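Local coordinates for uncharacterized conserved protein (Ruegeria pomeroyi DSS-3, PDB 3IUS) that is of unknown function but, as an NAD-dependent epimerase/dehydratase family member with a Rossmann-like fold, probably binds a nicotinamide dinucleotide cofactor, at residues A[30-35]-A[50-55]; A[209-214]-A[270-275]. All coordinates share one frame; numbering follows the deposited sequence.

Interaction 1. Residues A[30-35]-A[50-55]. With FMT (formic acid), chain D.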
loop_
_atom_site.group_PDB
_atom_site.type_symbol
_atom_site.label_atom_id
_atom_site.label_comp_id
_atom_site.label_asym_id
_atom_site.label_seq_id
_atom_site.Cartn_x
_atom_site.Cartn_y
_atom_site.Cartn_z
ATOM N N ARG A 30 -20.025 -9.013 -0.037
ATOM C CA ARG A 30 -19.417 -10.281 0.328
ATOM C C ARG A 30 -17.928 -10.206 0.010
ATOM O O ARG A 30 -17.551 -9.902 -1.119
ATOM C CB ARG A 30 -20.053 -11.437 -0.440
ATOM C CG ARG A 30 -19.399 -12.779 -0.153
ATOM C CD ARG A 30 -19.884 -13.867 -1.089
ATOM N NE ARG A 30 -19.241 -15.140 -0.787
ATOM C CZ ARG A 30 -19.054 -16.113 -1.673
ATOM N NH1 ARG A 30 -19.464 -15.961 -2.925
ATOM N NH2 ARG A 30 -18.453 -17.235 -1.304
ATOM N N ILE A 31 -17.085 -10.461 1.008
ATOM C CA ILE A 31 -15.639 -10.453 0.807
ATOM C C ILE A 31 -15.028 -11.823 1.098
ATOM O O ILE A 31 -15.375 -12.477 2.085
ATOM C CB ILE A 31 -14.924 -9.389 1.683
ATOM C CG1 ILE A 31 -15.541 -8.003 1.482
ATOM C CG2 ILE A 31 -13.437 -9.350 1.369
ATOM C CD1 ILE A 31 -16.749 -7.751 2.345
ATOM N N ILE A 32 -14.125 -12.243 0.219
ATOM C CA ILE A 32 -13.366 -13.477 0.375
ATOM C C ILE A 32 -11.883 -13.118 0.416
ATOM O O ILE A 32 -11.364 -12.512 -0.520
ATOM C CB ILE A 32 -13.615 -14.420 -0.814
ATOM C CG1 ILE A 32 -15.113 -14.672 -0.986
ATOM C CG2 ILE A 32 -12.849 -15.729 -0.644
ATOM C CD1 ILE A 32 -15.472 -15.289 -2.318
ATOM N N GLY A 33 -11.202 -13.468 1.503
ATOM C CA GLY A 33 -9.807 -13.093 1.654
ATOM C C GLY A 33 -8.887 -14.291 1.779
ATOM O O GLY A 33 -9.186 -15.240 2.507
ATOM N N THR A 34 -7.763 -14.250 1.074
ATOM C CA THR A 34 -6.812 -15.353 1.117
ATOM C C THR A 34 -5.562 -15.004 1.917
ATOM O O THR A 34 -5.189 -13.833 2.051
ATOM C CB THR A 34 -6.368 -15.785 -0.286
ATOM O OG1 THR A 34 -5.277 -14.964 -0.718
ATOM C CG2 THR A 34 -7.526 -15.669 -1.280
ATOM N N SER A 35 -4.924 -16.037 2.447
ATOM C CA SER A 35 -3.617 -15.907 3.078
ATOM C C SER A 35 -2.860 -17.211 2.897
ATOM O O SER A 35 -3.463 -18.276 2.803
ATOM C CB SER A 35 -3.757 -15.588 4.563
ATOM O OG SER A 35 -2.483 -15.542 5.187
ATOM N N GLU A 50 -14.561 -14.024 4.275
ATOM C CA GLU A 50 -14.458 -15.482 4.316
ATOM C C GLU A 50 -13.017 -15.913 4.044
ATOM O O GLU A 50 -12.499 -15.678 2.951
ATOM C CB GLU A 50 -15.362 -16.103 3.253
ATOM C CG GLU A 50 -16.819 -15.705 3.352
ATOM C CD GLU A 50 -17.621 -16.155 2.146
ATOM O OE1 GLU A 50 -18.752 -15.656 1.962
ATOM O OE2 GLU A 50 -17.119 -17.005 1.383
ATOM N N PRO A 51 -12.374 -16.565 5.027
ATOM C CA PRO A 51 -10.947 -16.896 4.927
ATOM C C PRO A 51 -10.683 -18.082 4.007
ATOM O O PRO A 51 -11.368 -19.104 4.102
ATOM C CB PRO A 51 -10.564 -17.279 6.367
ATOM C CG PRO A 51 -11.808 -17.095 7.204
ATOM C CD PRO A 51 -12.970 -17.085 6.266
ATOM N N LEU A 52 -9.696 -17.939 3.128
ATOM C CA LEU A 52 -9.241 -19.032 2.282
ATOM C C LEU A 52 -7.743 -19.218 2.444
ATOM O O LEU A 52 -6.992 -18.243 2.476
ATOM C CB LEU A 52 -9.546 -18.746 0.812
ATOM C CG LEU A 52 -10.968 -18.930 0.297
ATOM C CD1 LEU A 52 -10.999 -18.651 -1.194
ATOM C CD2 LEU A 52 -11.451 -20.340 0.591
ATOM N N LEU A 53 -7.309 -20.470 2.534
ATOM C CA LEU A 53 -5.891 -20.780 2.577
ATOM C C LEU A 53 -5.362 -20.929 1.154
ATOM O O LEU A 53 -5.869 -21.741 0.384
ATOM C CB LEU A 53 -5.652 -22.066 3.373
ATOM C CG LEU A 53 -4.209 -22.457 3.701
ATOM C CD1 LEU A 53 -3.503 -21.347 4.467
ATOM C CD2 LEU A 53 -4.196 -23.757 4.492
ATOM N N TRP A 54 -4.354 -20.132 0.808
ATOM C CA TRP A 54 -3.758 -20.170 -0.528
ATOM C C TRP A 54 -2.315 -19.654 -0.496
ATOM O O TRP A 54 -2.062 -18.560 0.007
ATOM C CB TRP A 54 -4.610 -19.356 -1.511
ATOM C CG TRP A 54 -4.245 -19.586 -2.942
ATOM C CD1 TRP A 54 -4.554 -20.678 -3.700
ATOM C CD2 TRP A 54 -3.498 -18.707 -3.790
ATOM N NE1 TRP A 54 -4.047 -20.532 -4.967
ATOM C CE2 TRP A 54 -3.393 -19.331 -5.049
ATOM C CE3 TRP A 54 -2.903 -17.454 -3.606
ATOM C CZ2 TRP A 54 -2.720 -18.745 -6.119
ATOM C CZ3 TRP A 54 -2.234 -16.875 -4.669
ATOM C CH2 TRP A 54 -2.145 -17.521 -5.909
ATOM N N PRO A 55 -1.357 -20.427 -1.044
ATOM C CA PRO A 55 -1.433 -21.697 -1.783
ATOM C C PRO A 55 -2.204 -22.818 -1.101
ATOM O O PRO A 55 -2.192 -22.958 0.122
ATOM C CB PRO A 55 0.039 -22.104 -1.922
ATOM C CG PRO A 55 0.767 -20.825 -1.931
ATOM C CD PRO A 55 0.030 -19.931 -0.977
HETATM C C FMT D . -2.986 -12.304 5.293
HETATM O O1 FMT D . -2.105 -12.763 6.023
HETATM O O2 FMT D . -2.954 -12.327 4.062
HETATM O O HOH W 1 -2.646 -15.826 0.027
#

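Interaction 2. Residues A[209-214]-A[270-275]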
loop_
_atom_site.group_PDB
_atom_site.type_symbol
_atom_site.label_atom_id
_atom_site.label_comp_id
_atom_site.label_asym_id
_atom_site.label_seq_id
_atom_site.Cartn_x
_atom_site.Cartn_y
_atom_site.Cartn_z
ATOM N N ASP A 209 0.133 10.806 0.956
ATOM C CA ASP A 209 -0.387 12.047 1.509
ATOM C C ASP A 209 0.298 13.290 0.924
ATOM O O ASP A 209 1.053 13.199 -0.046
ATOM C CB ASP A 209 -0.359 12.029 3.045
ATOM C CG ASP A 209 1.028 12.193 3.609
ATOM O OD1 ASP A 209 1.947 12.597 2.859
ATOM O OD2 ASP A 209 1.197 11.931 4.821
ATOM N N ASP A 210 0.018 14.445 1.519
ATOM C CA ASP A 210 0.412 15.730 0.952
ATOM C C ASP A 210 1.831 16.175 1.280
ATOM O O ASP A 210 2.321 17.151 0.712
ATOM C CB ASP A 210 -0.553 16.822 1.413
ATOM C CG ASP A 210 -1.898 16.735 0.726
ATOM O OD1 ASP A 210 -2.011 15.971 -0.248
ATOM O OD2 ASP A 210 -2.834 17.428 1.169
ATOM N N GLU A 211 2.488 15.478 2.198
ATOM C CA GLU A 211 3.734 15.995 2.745
ATOM C C GLU A 211 4.868 14.973 2.802
ATOM O O GLU A 211 5.023 14.254 3.796
ATOM C CB GLU A 211 3.491 16.599 4.127
ATOM C CG GLU A 211 4.724 17.227 4.741
ATOM C CD GLU A 211 4.411 18.047 5.977
ATOM O OE1 GLU A 211 3.224 18.345 6.215
ATOM O OE2 GLU A 211 5.359 18.400 6.708
ATOM N N PRO A 212 5.656 14.897 1.718
ATOM C CA PRO A 212 6.902 14.134 1.759
ATOM C C PRO A 212 7.683 14.576 2.979
ATOM O O PRO A 212 7.813 15.777 3.207
ATOM C CB PRO A 212 7.615 14.585 0.493
ATOM C CG PRO A 212 6.496 14.871 -0.463
ATOM C CD PRO A 212 5.358 15.405 0.364
ATOM N N VAL A 213 8.184 13.623 3.743
ATOM C CA VAL A 213 8.764 13.955 5.033
ATOM C C VAL A 213 10.051 13.188 5.292
ATOM O O VAL A 213 10.149 12.003 4.996
ATOM C CB VAL A 213 7.738 13.711 6.170
ATOM C CG1 VAL A 213 7.300 12.250 6.210
ATOM C CG2 VAL A 213 8.314 14.128 7.514
ATOM N N PRO A 214 11.062 13.874 5.838
ATOM C CA PRO A 214 12.270 13.178 6.284
ATOM C C PRO A 214 11.895 12.177 7.373
ATOM O O PRO A 214 11.199 12.553 8.315
ATOM C CB PRO A 214 13.123 14.307 6.873
ATOM C CG PRO A 214 12.627 15.553 6.192
ATOM C CD PRO A 214 11.154 15.332 6.010
ATOM N N TYR A 270 -6.087 12.204 6.583
ATOM C CA TYR A 270 -4.816 12.526 7.221
ATOM C C TYR A 270 -3.819 13.026 6.177
ATOM O O TYR A 270 -2.992 12.266 5.684
ATOM C CB TYR A 270 -4.256 11.314 7.970
ATOM C CG TYR A 270 -5.240 10.676 8.928
ATOM C CD1 TYR A 270 -5.537 11.271 10.148
ATOM C CD2 TYR A 270 -5.859 9.473 8.620
ATOM C CE1 TYR A 270 -6.439 10.690 11.031
ATOM C CE2 TYR A 270 -6.762 8.884 9.496
ATOM C CZ TYR A 270 -7.043 9.495 10.700
ATOM O OH TYR A 270 -7.937 8.908 11.569
ATOM N N PRO A 271 -3.900 14.319 5.837
ATOM C CA PRO A 271 -3.078 14.939 4.788
ATOM C C PRO A 271 -1.582 14.909 5.079
ATOM O O PRO A 271 -0.778 15.014 4.156
ATOM C CB PRO A 271 -3.579 16.393 4.770
ATOM C CG PRO A 271 -4.251 16.570 6.097
ATOM C CD PRO A 271 -4.903 15.262 6.353
ATOM N N ASN A 272 -1.215 14.765 6.348
ATOM C CA ASN A 272 0.192 14.737 6.724
ATOM C C ASN A 272 0.433 13.922 7.987
ATOM O O ASN A 272 -0.512 13.572 8.700
ATOM C CB ASN A 272 0.764 16.159 6.860
ATOM C CG ASN A 272 0.170 16.931 8.031
ATOM O OD1 ASN A 272 0.501 16.677 9.198
ATOM N ND2 ASN A 272 -0.685 17.905 7.728
ATOM N N TYR A 273 1.705 13.620 8.245
ATOM C CA TYR A 273 2.103 12.729 9.334
ATOM C C TYR A 273 1.789 13.310 10.704
ATOM O O TYR A 273 1.571 12.566 11.656
ATOM C CB TYR A 273 3.598 12.381 9.249
ATOM C CG TYR A 273 4.516 13.507 9.657
ATOM C CD1 TYR A 273 5.108 13.532 10.914
ATOM C CD2 TYR A 273 4.793 14.547 8.789
ATOM C CE1 TYR A 273 5.944 14.567 11.285
ATOM C CE2 TYR A 273 5.620 15.580 9.151
ATOM C CZ TYR A 273 6.194 15.587 10.401
ATOM O OH TYR A 273 7.013 16.627 10.747
ATOM N N ARG A 274 1.778 14.635 10.812
ATOM C CA ARG A 274 1.495 15.267 12.096
ATOM C C ARG A 274 0.054 15.043 12.540
ATOM O O ARG A 274 -0.186 14.705 13.690
ATOM C CB ARG A 274 1.861 16.758 12.102
ATOM C CG ARG A 274 3.378 17.019 12.146
ATOM C CD ARG A 274 3.708 18.510 12.149
ATOM N NE ARG A 274 3.038 19.226 11.062
ATOM C CZ ARG A 274 3.445 19.210 9.795
ATOM N NH1 ARG A 274 4.518 18.510 9.457
ATOM N NH2 ARG A 274 2.778 19.886 8.867
ATOM N N VAL A 275 -0.910 15.217 11.637
ATOM C CA VAL A 275 -2.302 14.989 12.016
ATOM C C VAL A 275 -2.588 13.496 12.159
ATOM O O VAL A 275 -3.371 13.083 13.021
ATOM C CB VAL A 275 -3.304 15.650 11.040
ATOM C CG1 VAL A 275 -3.335 17.160 11.262
ATOM C CG2 VAL A 275 -2.944 15.332 9.620
HETATM O O HOH W 2 -0.703 10.907 6.431
HETATM O O HOH W 3 3.310 13.245 5.874
#

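Interaction 1. Residues A[30-35]-A[50-55]
The guanidinium of Arg-30 meets the Glu-50 carboxylate along its edge, while Ile-32 CD1 sits over the centre of one of its faces, 3.7 Å above the plane. The grip is side-on: Arg-30 NE reaches Glu-50 OE1 at 2.8 Å and Arg-30 NH2 reaches Glu-50 OE2 at 3.0 Å. Both oxygens lie near the guanidinium plane, yet the two flat groups are turned 38° apart, and only OE2 is met on its syn lone pair; NE approaches OE1 from above the carboxylate plane. Arg-30 can span the strands because its chain is extended, with CG anti to the backbone N (chi1 177°). At the edge of the Trp-54 ring, in its plane, lies a water that links Thr-34 OG1 to the Trp-54 carbonyl.

Between these ends the strands run parallel, five backbone bonds alternating from Glu-50 N to Ile-31 O through to Trp-54 N and Ser-35 O. With helix 41-46 connecting them, they form a beta-alpha-beta unit at the edge of a Rossmann-type sheet. Ile-32, Thr-34, Glu-50 and Leu-52 share one face of it, where Ile-32 CG2 touches Leu-52 CD1 at 3.5 Å. Thr-34 OG1 is also hydrogen-bonded to Gly-12 N, in a glycine-rich turn consistent with dinucleotide binding. On the other face, Ser-35 OG, also hydrogen-bonded to Asn-37 N, donates to O1 of a formic acid, probably from the crystallisation liquor, at 2.9 Å.

Interaction 2. Residues A[209-214]-A[270-275]
Glu-211 reaches across to the start of helix 273-282, and its side chain can be followed atom by atom. Glu-211 CB packs on Asn-272 CB at 3.9 Å, the two side chains lying side by side and pointing the same way. CG turns directly away from the backbone N (chi1 -177°), and the extended chain beyond it carries the carboxylate out to Arg-274. There Glu-211 OE1 takes Arg-274 NH2 on its syn lone pair at 3.1 Å, and also touches Asn-272 CB. Glu-211 OE2 receives Arg-274 NH1 at 2.9 Å in a nearly straight bond (177°), while lying near the plane of the Tyr-273 ring at its CE2 edge. The grip is end-on, although carboxylate and guanidinium planes are 50° apart. Were Glu-211 replaced by alanine, the Arg-274 guanidinium would lose its carboxylate mate and would probably be freer to turn, keeping here just a weak bond from NH1 to Tyr-273 OH.

Val-213 CG2 lies over one face of the Tyr-273 ring in a CH-pi contact, 3.9 Å from the ring centroid. Nearer the loop's start, Asp-210 N donates to Pro-271 O at 2.8 Å, and Asp-209 OD1 accepts from Glu-211 N, closing an Asx turn. The Asp-210 carboxylate turns to Lys-261 and Asn-257. Asn-272 is the N-cap, its OD1 accepting from Val-275 N at 3.2 Å and weakly from Arg-274 N. One water joins Asp-209 OD2, Glu-211 O and, weakly, Tyr-273 N.

The loop following strand 204-207 is thus tied to the C-terminal helix by charge and apolar contact together. Arg-274 balances the Glu-211 charge, whereas Asp-209, water-linked to Tyr-273 N, places a carboxylate at the helix's N-terminal end, which would probably suit the helix dipole.

In the fold
Interactions 1 and 2 lie on opposite sides of the chain's centre, their centres 33 Å apart and their nearest atoms about 21 Å apart, so neither touches the other. They also follow in series along the chain: 30-35/50-55 closes before 209-214/270-275 opens. Interaction 1 pairs two strands at one border of the main parallel sheet, beside the glycine-rich turn that probably marks the cofactor side. Interaction 2 instead joins a loop and a helix start, beyond strand 204-207 of that same sheet. Each carries one arginine-carboxylate salt bridge, but backbone pairing is continuous only in interaction 1.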